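PTS system, cellobiose-specific IIA component (Bacillus anthracis, PDB 3K1S) probably relays phosphoryl groups from the phosphocarrier HPr to the IIB component during cellobiose uptake by the bacterial phosphotransferase system. Local coordinates at residues I63-A67 with R68-T72; I52-A55 with H56-Q59; Q31-Q35 with G36-E40. All blocks are in the same frame, centred on the assembly; numbering follows the deposited sequence.

Contact 1 of 3, residues I63-A67 with R68-T72. With NA (sodium ion), chain L.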
ATOM      1  N   ILE A  63       8.119 -13.278 -12.665  1.00 25.22           N
ATOM      2  CA  ILE A  63       8.326 -14.335 -11.679  1.00 24.70           C
ATOM      3  C   ILE A  63       8.806 -15.633 -12.334  1.00 26.41           C
ATOM      4  O   ILE A  63       9.786 -16.234 -11.876  1.00 27.17           O
ATOM      5  CB  ILE A  63       7.045 -14.606 -10.833  1.00 24.62           C
ATOM      6  CG1 ILE A  63       6.553 -13.320 -10.144  1.00 28.19           C
ATOM      7  CG2 ILE A  63       7.277 -15.731  -9.817  1.00 29.66           C
ATOM      8  CD1 ILE A  63       7.625 -12.547  -9.384  1.00 30.06           C
ATOM      9  N   GLN A  64       8.126 -16.055 -13.401  1.00 24.71           N
ATOM     10  CA  GLN A  64       8.470 -17.305 -14.080  1.00 25.80           C
ATOM     11  C   GLN A  64       9.890 -17.284 -14.675  1.00 26.37           C
ATOM     12  O   GLN A  64      10.611 -18.272 -14.575  1.00 27.33           O
ATOM     13  CB  GLN A  64       7.424 -17.667 -15.138  1.00 26.04           C
ATOM     14  CG  GLN A  64       7.547 -19.085 -15.700  1.00 31.03           C
ATOM     15  CD  GLN A  64       7.507 -20.185 -14.635  1.00 34.81           C
ATOM     16  OE1 GLN A  64       7.030 -19.978 -13.514  1.00 32.19           O
ATOM     17  NE2 GLN A  64       8.006 -21.364 -14.992  1.00 29.12           N
ATOM     18  N   SER A  65      10.283 -16.163 -15.277  1.00 25.88           N
ATOM     19  CA  SER A  65      11.671 -15.959 -15.714  1.00 29.64           C
ATOM     20  C   SER A  65      12.643 -16.405 -14.624  1.00 30.64           C
ATOM     21  O   SER A  65      13.521 -17.236 -14.870  1.00 32.53           O
ATOM     22  CB  SER A  65      11.931 -14.488 -16.048  1.00 29.91           C
ATOM     23  OG  SER A  65      11.204 -14.088 -17.186  1.00 37.99           O
ATOM     24  N   GLU A  66      12.478 -15.849 -13.421  1.00 29.01           N
ATOM     25  CA  GLU A  66      13.313 -16.228 -12.277  1.00 33.39           C
ATOM     26  C   GLU A  66      13.241 -17.721 -12.008  1.00 33.16           C
ATOM     27  O   GLU A  66      14.267 -18.373 -11.822  1.00 35.86           O
ATOM     28  CB  GLU A  66      12.913 -15.472 -11.013  1.00 32.26           C
ATOM     29  CG  GLU A  66      13.250 -14.004 -11.032  1.00 37.83           C
ATOM     30  CD  GLU A  66      13.212 -13.381  -9.647  1.00 44.22           C
ATOM     31  OE1 GLU A  66      12.365 -13.796  -8.814  1.00 38.22           O
ATOM     32  OE2 GLU A  66      14.028 -12.468  -9.396  1.00 40.09           O
ATOM     33  N   ALA A  67      12.025 -18.258 -11.979  1.00 32.08           N
ATOM     34  CA  ALA A  67      11.846 -19.691 -11.780  1.00 34.17           C
ATOM     35  C   ALA A  67      12.725 -20.487 -12.750  1.00 34.23           C
ATOM     36  O   ALA A  67      13.271 -21.527 -12.392  1.00 36.57           O
ATOM     37  CB  ALA A  67      10.381 -20.069 -11.930  1.00 30.79           C
ATOM     38  N   ARG A  68      12.870 -19.975 -13.969  1.00 35.18           N
ATOM     39  CA  ARG A  68      13.674 -20.627 -15.004  1.00 38.15           C
ATOM     40  C   ARG A  68      15.172 -20.472 -14.746  1.00 39.46           C
ATOM     41  O   ARG A  68      15.994 -21.141 -15.380  1.00 40.99           O
ATOM     42  CB  ARG A  68      13.334 -20.061 -16.387  1.00 37.74           C
ATOM     43  CG  ARG A  68      11.998 -20.499 -16.945  1.00 33.30           C
ATOM     44  CD  ARG A  68      11.939 -20.305 -18.466  1.00 31.59           C
ATOM     45  NE  ARG A  68      11.860 -18.895 -18.853  1.00 29.77           N
ATOM     46  CZ  ARG A  68      10.734 -18.187 -18.912  1.00 29.84           C
ATOM     47  NH1 ARG A  68       9.566 -18.750 -18.602  1.00 28.67           N
ATOM     48  NH2 ARG A  68      10.777 -16.910 -19.280  1.00 27.98           N
ATOM     49  N   GLY A  69      15.520 -19.593 -13.810  1.00 38.59           N
ATOM     50  CA  GLY A  69      16.919 -19.302 -13.513  1.00 41.32           C
ATOM     51  C   GLY A  69      17.441 -18.156 -14.358  1.00 42.08           C
ATOM     52  O   GLY A  69      18.650 -17.968 -14.482  1.00 43.14           O
ATOM     53  N   GLU A  70      16.519 -17.401 -14.951  1.00 43.21           N
ATOM     54  CA  GLU A  70      16.864 -16.195 -15.693  1.00 45.95           C
ATOM     55  C   GLU A  70      16.890 -15.006 -14.729  1.00 47.93           C
ATOM     56  O   GLU A  70      15.859 -14.375 -14.461  1.00 49.03           O
ATOM     57  CB  GLU A  70      15.888 -15.973 -16.853  1.00 44.39           C
ATOM     58  CG  GLU A  70      16.091 -16.952 -18.009  1.00 46.50           C
ATOM     59  CD  GLU A  70      14.837 -17.190 -18.842  1.00 49.75           C
ATOM     60  OE1 GLU A  70      13.960 -16.300 -18.901  1.00 50.64           O
ATOM     61  OE2 GLU A  70      14.738 -18.275 -19.456  1.00 48.53           O
ATOM     62  N   LYS A  71      18.077 -14.728 -14.196  1.00 49.74           N
ATOM     63  CA  LYS A  71      18.280 -13.661 -13.219  1.00 49.82           C
ATOM     64  C   LYS A  71      17.892 -12.292 -13.780  1.00 48.15           C
ATOM     65  O   LYS A  71      18.413 -11.856 -14.809  1.00 49.48           O
ATOM     66  CB  LYS A  71      19.733 -13.662 -12.715  1.00 50.63           C
ATOM     67  CG  LYS A  71      20.097 -12.530 -11.739  1.00 56.13           C
ATOM     68  CD  LYS A  71      19.358 -12.645 -10.402  1.00 64.21           C
ATOM     69  CE  LYS A  71      19.410 -11.335  -9.620  1.00 65.14           C
ATOM     70  NZ  LYS A  71      18.401 -11.300  -8.523  1.00 60.22           N
ATOM     71  N   THR A  72      16.962 -11.634 -13.093  1.00 46.15           N
ATOM     72  CA  THR A  72      16.535 -10.286 -13.445  1.00 44.32           C
ATOM     73  C   THR A  72      17.478  -9.261 -12.837  1.00 43.17           C
ATOM     74  O   THR A  72      17.983  -9.447 -11.729  1.00 41.83           O
ATOM     75  CB  THR A  72      15.083 -10.013 -12.978  1.00 44.42           C
ATOM     76  OG1 THR A  72      14.166 -10.557 -13.936  1.00 45.04           O
ATOM     77  CG2 THR A  72      14.815  -8.516 -12.839  1.00 43.11           C
TER
HETATM   78 NA    NA L 109      16.102 -12.835 -10.350  1.00 60.30          NA
HETATM   79  O   HOH W   1       8.605 -21.355 -17.965  1.00 33.25           O
HETATM   80  O   HOH W   2      13.759 -13.804 -18.963  1.00 62.03           O
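R68 folds its guanidinium back along the last turn of helix 38-67. One face lies above S65 CA and the carbonyl O of Q64. NH1 of R68 comes within 3.6 Å of Q64 CG, and the two side chains cross at about a right angle. A water accepts from both Q64 NE2 and R68 NH1. A second water donates to S65 OG and to E70 OE1. The strongest partner of S65 OG is the backbone O of E61, earlier on the helix.

E70 holds the guanidinium side-on. R68 NE bonds E70 OE2 at 3.0 Å, and R68 NH2 bonds E70 OE1 at 3.3 Å. OE2 lies in the guanidinium plane, but is met from above its own carboxylate plane. A bend at chi3 (-71°) turns the R68 group to this position. NH2 also makes a salt bridge to E61.

The backbone beneath is a Schellman motif. G69 N bonds E66 O at 2.6 Å, and E70 N bonds S65 O at 3.0 Å. G69 has phi 90°, where a CB would be jammed against the preceding carbonyl O.

E66 points away from this turn. Its OE2 binds a sodium ion at 2.3 Å and accepts from V76 N of the second subunit. OE1 accepts from L77 N of the same subunit, at the start of that subunit's helix 76-108.

Contact 2 of 3, residues I52-A55 with H56-Q59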
ATOM      1  N   ILE A  52      -5.319  -3.878 -13.857  1.00 24.92           N
ATOM      2  CA  ILE A  52      -4.560  -4.789 -13.003  1.00 22.90           C
ATOM      3  C   ILE A  52      -4.294  -6.114 -13.727  1.00 23.88           C
ATOM      4  O   ILE A  52      -3.214  -6.693 -13.592  1.00 22.50           O
ATOM      5  CB  ILE A  52      -5.290  -5.052 -11.662  1.00 24.05           C
ATOM      6  CG1 ILE A  52      -5.135  -3.847 -10.731  1.00 25.50           C
ATOM      7  CG2 ILE A  52      -4.759  -6.329 -10.987  1.00 22.49           C
ATOM      8  CD1 ILE A  52      -6.213  -3.746  -9.665  1.00 33.66           C
ATOM      9  N   ASN A  53      -5.276  -6.592 -14.490  1.00 23.42           N
ATOM     10  CA  ASN A  53      -5.079  -7.806 -15.283  1.00 24.75           C
ATOM     11  C   ASN A  53      -3.915  -7.640 -16.264  1.00 25.70           C
ATOM     12  O   ASN A  53      -3.058  -8.518 -16.365  1.00 27.83           O
ATOM     13  CB  ASN A  53      -6.355  -8.206 -16.029  1.00 22.73           C
ATOM     14  CG  ASN A  53      -7.410  -8.826 -15.115  1.00 26.67           C
ATOM     15  OD1 ASN A  53      -7.166  -9.105 -13.941  1.00 26.09           O
ATOM     16  ND2 ASN A  53      -8.597  -9.048 -15.664  1.00 29.76           N
ATOM     17  N   GLU A  54      -3.882  -6.509 -16.967  1.00 23.40           N
ATOM     18  CA  GLU A  54      -2.815  -6.224 -17.932  1.00 24.06           C
ATOM     19  C   GLU A  54      -1.446  -6.132 -17.258  1.00 24.93           C
ATOM     20  O   GLU A  54      -0.446  -6.627 -17.788  1.00 25.16           O
ATOM     21  CB  GLU A  54      -3.110  -4.931 -18.692  1.00 22.76           C
ATOM     22  CG  GLU A  54      -4.349  -4.989 -19.557  1.00 24.20           C
ATOM     23  CD  GLU A  54      -4.135  -5.789 -20.827  1.00 32.54           C
ATOM     24  OE1 GLU A  54      -3.014  -5.739 -21.393  1.00 32.13           O
ATOM     25  OE2 GLU A  54      -5.094  -6.460 -21.262  1.00 28.21           O
ATOM     26  N   ALA A  55      -1.402  -5.492 -16.092  1.00 22.61           N
ATOM     27  CA  ALA A  55      -0.173  -5.416 -15.314  1.00 24.87           C
ATOM     28  C   ALA A  55       0.235  -6.816 -14.846  1.00 27.01           C
ATOM     29  O   ALA A  55       1.421  -7.160 -14.838  1.00 27.36           O
ATOM     30  CB  ALA A  55      -0.351  -4.485 -14.127  1.00 21.89           C
ATOM     31  N   HIS A  56      -0.758  -7.616 -14.467  1.00 25.83           N
ATOM     32  CA  HIS A  56      -0.515  -8.954 -13.945  1.00 28.94           C
ATOM     33  C   HIS A  56       0.194  -9.830 -14.979  1.00 28.88           C
ATOM     34  O   HIS A  56       1.076 -10.616 -14.630  1.00 28.50           O
ATOM     35  CB  HIS A  56      -1.826  -9.592 -13.468  1.00 28.92           C
ATOM     36  CG  HIS A  56      -1.643 -10.870 -12.711  1.00 39.40           C
ATOM     37  ND1 HIS A  56      -2.177 -12.070 -13.135  1.00 45.22           N
ATOM     38  CD2 HIS A  56      -0.983 -11.138 -11.558  1.00 42.45           C
ATOM     39  CE1 HIS A  56      -1.856 -13.021 -12.276  1.00 41.15           C
ATOM     40  NE2 HIS A  56      -1.133 -12.482 -11.310  1.00 45.09           N
ATOM     41  N   HIS A  57      -0.173  -9.678 -16.249  1.00 28.43           N
ATOM     42  CA  HIS A  57       0.488 -10.416 -17.322  1.00 30.74           C
ATOM     43  C   HIS A  57       2.015 -10.303 -17.276  1.00 30.49           C
ATOM     44  O   HIS A  57       2.707 -11.305 -17.475  1.00 30.40           O
ATOM     45  CB  HIS A  57      -0.044 -10.004 -18.697  1.00 31.87           C
ATOM     46  CG  HIS A  57      -1.480 -10.371 -18.924  1.00 42.80           C
ATOM     47  ND1 HIS A  57      -1.968 -11.641 -18.704  1.00 51.94           N
ATOM     48  CD2 HIS A  57      -2.529  -9.635 -19.362  1.00 48.48           C
ATOM     49  CE1 HIS A  57      -3.258 -11.671 -18.991  1.00 53.54           C
ATOM     50  NE2 HIS A  57      -3.623 -10.466 -19.392  1.00 53.39           N
ATOM     51  N   PHE A  58       2.532  -9.095 -17.025  1.00 29.27           N
ATOM     52  CA  PHE A  58       3.981  -8.867 -16.913  1.00 28.25           C
ATOM     53  C   PHE A  58       4.548  -9.495 -15.641  1.00 29.52           C
ATOM     54  O   PHE A  58       5.667 -10.015 -15.638  1.00 31.73           O
ATOM     55  CB  PHE A  58       4.319  -7.367 -16.932  1.00 27.76           C
ATOM     56  CG  PHE A  58       3.877  -6.659 -18.178  1.00 27.89           C
ATOM     57  CD1 PHE A  58       4.646  -6.714 -19.335  1.00 29.46           C
ATOM     58  CD2 PHE A  58       2.696  -5.923 -18.190  1.00 25.56           C
ATOM     59  CE1 PHE A  58       4.233  -6.060 -20.503  1.00 30.16           C
ATOM     60  CE2 PHE A  58       2.274  -5.272 -19.347  1.00 29.55           C
ATOM     61  CZ  PHE A  58       3.046  -5.342 -20.508  1.00 28.61           C
ATOM     62  N   GLN A  59       3.773  -9.430 -14.563  1.00 27.57           N
ATOM     63  CA  GLN A  59       4.154 -10.023 -13.288  1.00 28.81           C
ATOM     64  C   GLN A  59       4.470 -11.519 -13.415  1.00 29.95           C
ATOM     65  O   GLN A  59       5.543 -11.978 -12.997  1.00 30.77           O
ATOM     66  CB  GLN A  59       3.047  -9.806 -12.249  1.00 28.31           C
ATOM     67  CG  GLN A  59       3.478 -10.071 -10.812  1.00 26.34           C
ATOM     68  CD  GLN A  59       4.677  -9.236 -10.406  1.00 30.63           C
ATOM     69  OE1 GLN A  59       5.101  -8.345 -11.147  1.00 33.80           O
ATOM     70  NE2 GLN A  59       5.233  -9.518  -9.226  1.00 28.59           N
TER
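H57 lays its imidazole over the carbonyl O of N53, one turn back on the same helix. The oxygen sits 3.2 Å above the ring plane, offset toward the rim, and its nearest ring atom is CD2. With CG beside its own backbone N (chi1 -66°), the ring runs back toward the preceding turn. The same N53 O accepts H57 N at 3.1 Å, so one carbonyl meets both the backbone and the ring of H57. E54 lies on the flank of this imidazole. Its CD is 4.4 Å from H57 CD2, but E54 OE2 and H57 NE2 are not in contact.

F58 has a similar first torsion, and its ring also turns back along the helix. A55 O lies at the edge of this ring, in its plane. E54 O comes in obliquely, 3.2 Å from F58 CD2. H56 does the reverse: its CG is anti to the backbone N (chi1 -170°). The imidazole of H56 therefore leads away from the earlier turn, and its CB is what rests near I52 O.

Beneath these groups run ordinary alpha-helical bonds. H56 N bonds I52 O at 2.8 Å. Q59 N bonds A55 O at 3.3 Å, in the carbonyl plane. The Q59 amide is engaged elsewhere: its OE1 accepts from Q82 NE2, and its side chain packs on H80 of the second subunit.

This stretch of helix 38-67 packs between the other two helices of the three-helix bundle. I52 touches I89 and K92 of helix 76-108, and A55 and Q59 touch L85. Toward helix 10-34, I52 meets A22, E54 meets N18, A55 meets S19 and F58 meets Q14.

Contact 3 of 3, residues Q31-Q35 with G36-E40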
ATOM      1  N   GLN A  31     -14.047   8.914  -6.474  1.00 24.55           N
ATOM      2  CA  GLN A  31     -14.579  10.264  -6.669  1.00 26.23           C
ATOM      3  C   GLN A  31     -16.014  10.287  -7.220  1.00 26.05           C
ATOM      4  O   GLN A  31     -16.825  11.103  -6.784  1.00 27.51           O
ATOM      5  CB  GLN A  31     -13.645  11.101  -7.552  1.00 24.22           C
ATOM      6  CG  GLN A  31     -14.191  12.489  -7.900  1.00 33.81           C
ATOM      7  CD  GLN A  31     -14.148  13.463  -6.723  1.00 46.46           C
ATOM      8  OE1 GLN A  31     -13.081  13.952  -6.345  1.00 55.51           O
ATOM      9  NE2 GLN A  31     -15.312  13.755  -6.149  1.00 37.43           N
ATOM     10  N   PHE A  32     -16.314   9.416  -8.187  1.00 25.29           N
ATOM     11  CA  PHE A  32     -17.683   9.272  -8.708  1.00 26.71           C
ATOM     12  C   PHE A  32     -18.672   8.913  -7.595  1.00 27.57           C
ATOM     13  O   PHE A  32     -19.697   9.573  -7.433  1.00 28.42           O
ATOM     14  CB  PHE A  32     -17.763   8.201  -9.810  1.00 25.66           C
ATOM     15  CG  PHE A  32     -17.225   8.642 -11.147  1.00 27.58           C
ATOM     16  CD1 PHE A  32     -17.565   9.880 -11.687  1.00 27.66           C
ATOM     17  CD2 PHE A  32     -16.397   7.799 -11.881  1.00 26.44           C
ATOM     18  CE1 PHE A  32     -17.074  10.277 -12.927  1.00 26.15           C
ATOM     19  CE2 PHE A  32     -15.905   8.185 -13.121  1.00 25.19           C
ATOM     20  CZ  PHE A  32     -16.242   9.427 -13.645  1.00 25.54           C
ATOM     21  N   ALA A  33     -18.353   7.867  -6.838  1.00 27.99           N
ATOM     22  CA  ALA A  33     -19.210   7.396  -5.754  1.00 28.74           C
ATOM     23  C   ALA A  33     -19.481   8.509  -4.744  1.00 31.20           C
ATOM     24  O   ALA A  33     -20.606   8.658  -4.249  1.00 33.35           O
ATOM     25  CB  ALA A  33     -18.582   6.187  -5.070  1.00 26.95           C
ATOM     26  N   LYS A  34     -18.443   9.287  -4.452  1.00 32.14           N
ATOM     27  CA  LYS A  34     -18.530  10.417  -3.534  1.00 34.34           C
ATOM     28  C   LYS A  34     -19.565  11.444  -4.001  1.00 35.05           C
ATOM     29  O   LYS A  34     -20.153  12.155  -3.186  1.00 35.77           O
ATOM     30  CB  LYS A  34     -17.161  11.080  -3.392  1.00 32.54           C
ATOM     31  CG  LYS A  34     -17.033  11.968  -2.165  1.00 41.91           C
ATOM     32  CD  LYS A  34     -15.807  12.875  -2.238  1.00 42.56           C
ATOM     33  CE  LYS A  34     -14.535  12.150  -1.847  1.00 33.19           C
ATOM     34  NZ  LYS A  34     -13.459  13.118  -1.516  1.00 38.80           N
ATOM     35  N   GLN A  35     -19.770  11.517  -5.315  1.00 33.76           N
ATOM     36  CA  GLN A  35     -20.746  12.437  -5.908  1.00 34.64           C
ATOM     37  C   GLN A  35     -22.106  11.776  -6.111  1.00 33.55           C
ATOM     38  O   GLN A  35     -23.027  12.392  -6.649  1.00 35.04           O
ATOM     39  CB  GLN A  35     -20.236  12.967  -7.249  1.00 34.31           C
ATOM     40  CG  GLN A  35     -19.056  13.914  -7.151  1.00 33.10           C
ATOM     41  CD  GLN A  35     -18.396  14.144  -8.497  1.00 31.91           C
ATOM     42  OE1 GLN A  35     -19.022  14.644  -9.435  1.00 29.63           O
ATOM     43  NE2 GLN A  35     -17.124  13.779  -8.597  1.00 27.36           N
ATOM     44  N   GLY A  36     -22.222  10.522  -5.685  1.00 32.28           N
ATOM     45  CA  GLY A  36     -23.451   9.763  -5.854  1.00 31.93           C
ATOM     46  C   GLY A  36     -23.604   9.211  -7.259  1.00 32.40           C
ATOM     47  O   GLY A  36     -24.684   8.748  -7.631  1.00 33.04           O
ATOM     48  N   LYS A  37     -22.518   9.259  -8.032  1.00 30.41           N
ATOM     49  CA  LYS A  37     -22.489   8.735  -9.397  1.00 29.82           C
ATOM     50  C   LYS A  37     -22.077   7.267  -9.367  1.00 29.37           C
ATOM     51  O   LYS A  37     -20.947   6.906  -9.726  1.00 30.02           O
ATOM     52  CB  LYS A  37     -21.534   9.562 -10.265  1.00 29.80           C
ATOM     53  CG  LYS A  37     -22.049  10.975 -10.603  1.00 32.40           C
ATOM     54  CD  LYS A  37     -21.084  11.736 -11.511  1.00 36.74           C
ATOM     55  CE  LYS A  37     -21.175  11.267 -12.959  1.00 39.45           C
ATOM     56  NZ  LYS A  37     -20.310  12.060 -13.874  1.00 32.67           N
HETATM   57  N   MSE A  38     -23.007   6.425  -8.930  1.00 29.85           N
HETATM   58  CA  MSE A  38     -22.719   5.030  -8.593  1.00 30.07           C
HETATM   59  C   MSE A  38     -22.452   4.132  -9.801  1.00 29.46           C
HETATM   60  O   MSE A  38     -21.574   3.269  -9.754  1.00 30.40           O
HETATM   61  CB  MSE A  38     -23.845   4.451  -7.718  1.00 33.94           C
HETATM   62  CG  MSE A  38     -24.027   5.171  -6.377  1.00 34.77           C
HETATM   63 SE   MSE A  38     -22.342   5.508  -5.402  1.00 55.93          SE
HETATM   64  CE  MSE A  38     -23.104   6.434  -3.859  1.00 48.02           C
ATOM     65  N   ALA A  39     -23.205   4.342 -10.877  1.00 31.79           N
ATOM     66  CA  ALA A  39     -23.044   3.572 -12.109  1.00 31.86           C
ATOM     67  C   ALA A  39     -21.700   3.852 -12.779  1.00 30.55           C
ATOM     68  O   ALA A  39     -21.079   2.941 -13.329  1.00 29.31           O
ATOM     69  CB  ALA A  39     -24.190   3.861 -13.072  1.00 32.30           C
ATOM     70  N   GLU A  40     -21.271   5.114 -12.732  1.00 29.26           N
ATOM     71  CA  GLU A  40     -19.979   5.529 -13.261  1.00 28.38           C
ATOM     72  C   GLU A  40     -18.843   4.980 -12.389  1.00 27.61           C
ATOM     73  O   GLU A  40     -17.771   4.632 -12.892  1.00 28.63           O
ATOM     74  CB  GLU A  40     -19.901   7.060 -13.355  1.00 29.84           C
ATOM     75  CG  GLU A  40     -20.794   7.698 -14.441  1.00 33.54           C
ATOM     76  CD  GLU A  40     -22.243   7.960 -14.001  1.00 37.53           C
ATOM     77  OE1 GLU A  40     -22.631   7.622 -12.858  1.00 36.94           O
ATOM     78  OE2 GLU A  40     -23.004   8.524 -14.815  1.00 47.69           O
TER
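F32 reaches from the end of helix 10-34 across to the first turn of helix 38-67. Its CB lies 3.4 Å from K37 O. At CG the chain meets E40 CB, which sits over the centre of the ring. This is a CH-pi contact, with E40 CB 3.9 Å from the F32 ring centroid and 13° off its normal. The two sides of the ring then meet different residues. On the CD1-CE1 side, CD1 lies near K37 CD, and CE1 is 3.8 Å from K37 NZ, which approaches obliquely. On the CD2-CE2 side, CD2 is 3.6 Å from E40 O, with CE2 a little farther from the same oxygen. The aliphatic chain of K37 bends at chi3 (77°) as it passes the ring.

The backbone between them forms a Schellman motif. K37 N bonds F32 O at 2.9 Å, and G36 N bonds A33 O at 2.9 Å. F32 O also accepts Q35 N, from the opposite face of its carbonyl plane. G36 has positive phi, and a CB there would clash with Q35 O. K37 follows as the centre of an inverse gamma turn, at the N-cap position of the next helix.

Behind the turn, A33 CB packs 3.8 Å from SE of M38, a selenomethionine.

The turn joins two antiparallel helices of the bundle. F32 and A33 both touch A41 of helix 38-67. Helix 76-108 backs the joint: A33 touches I99, K34 touches Y102, and M38 touches K103 and E106. K34 NZ makes salt bridges to E97 and D100 of the third subunit.

How the contacts relate
From the N terminus, helix 10-34 runs to contact 3, where the chain turns tightly at residues 35-37 into helix 38-67. Contact 2 lies part-way along that second helix and closes no loop. Contact 1 ends the helix and begins the loop that leads to helix 76-108. The three follow in series; none nests in or crosses another. Contacts 1 and 3 mark the two ends of helix 38-67, with centres about 42 Å apart on opposite sides of the chain's centre. Contact 2 ties the helix to both others in the bundle. Contacts 1 and 2 touch the second subunit, and contact 3 the third.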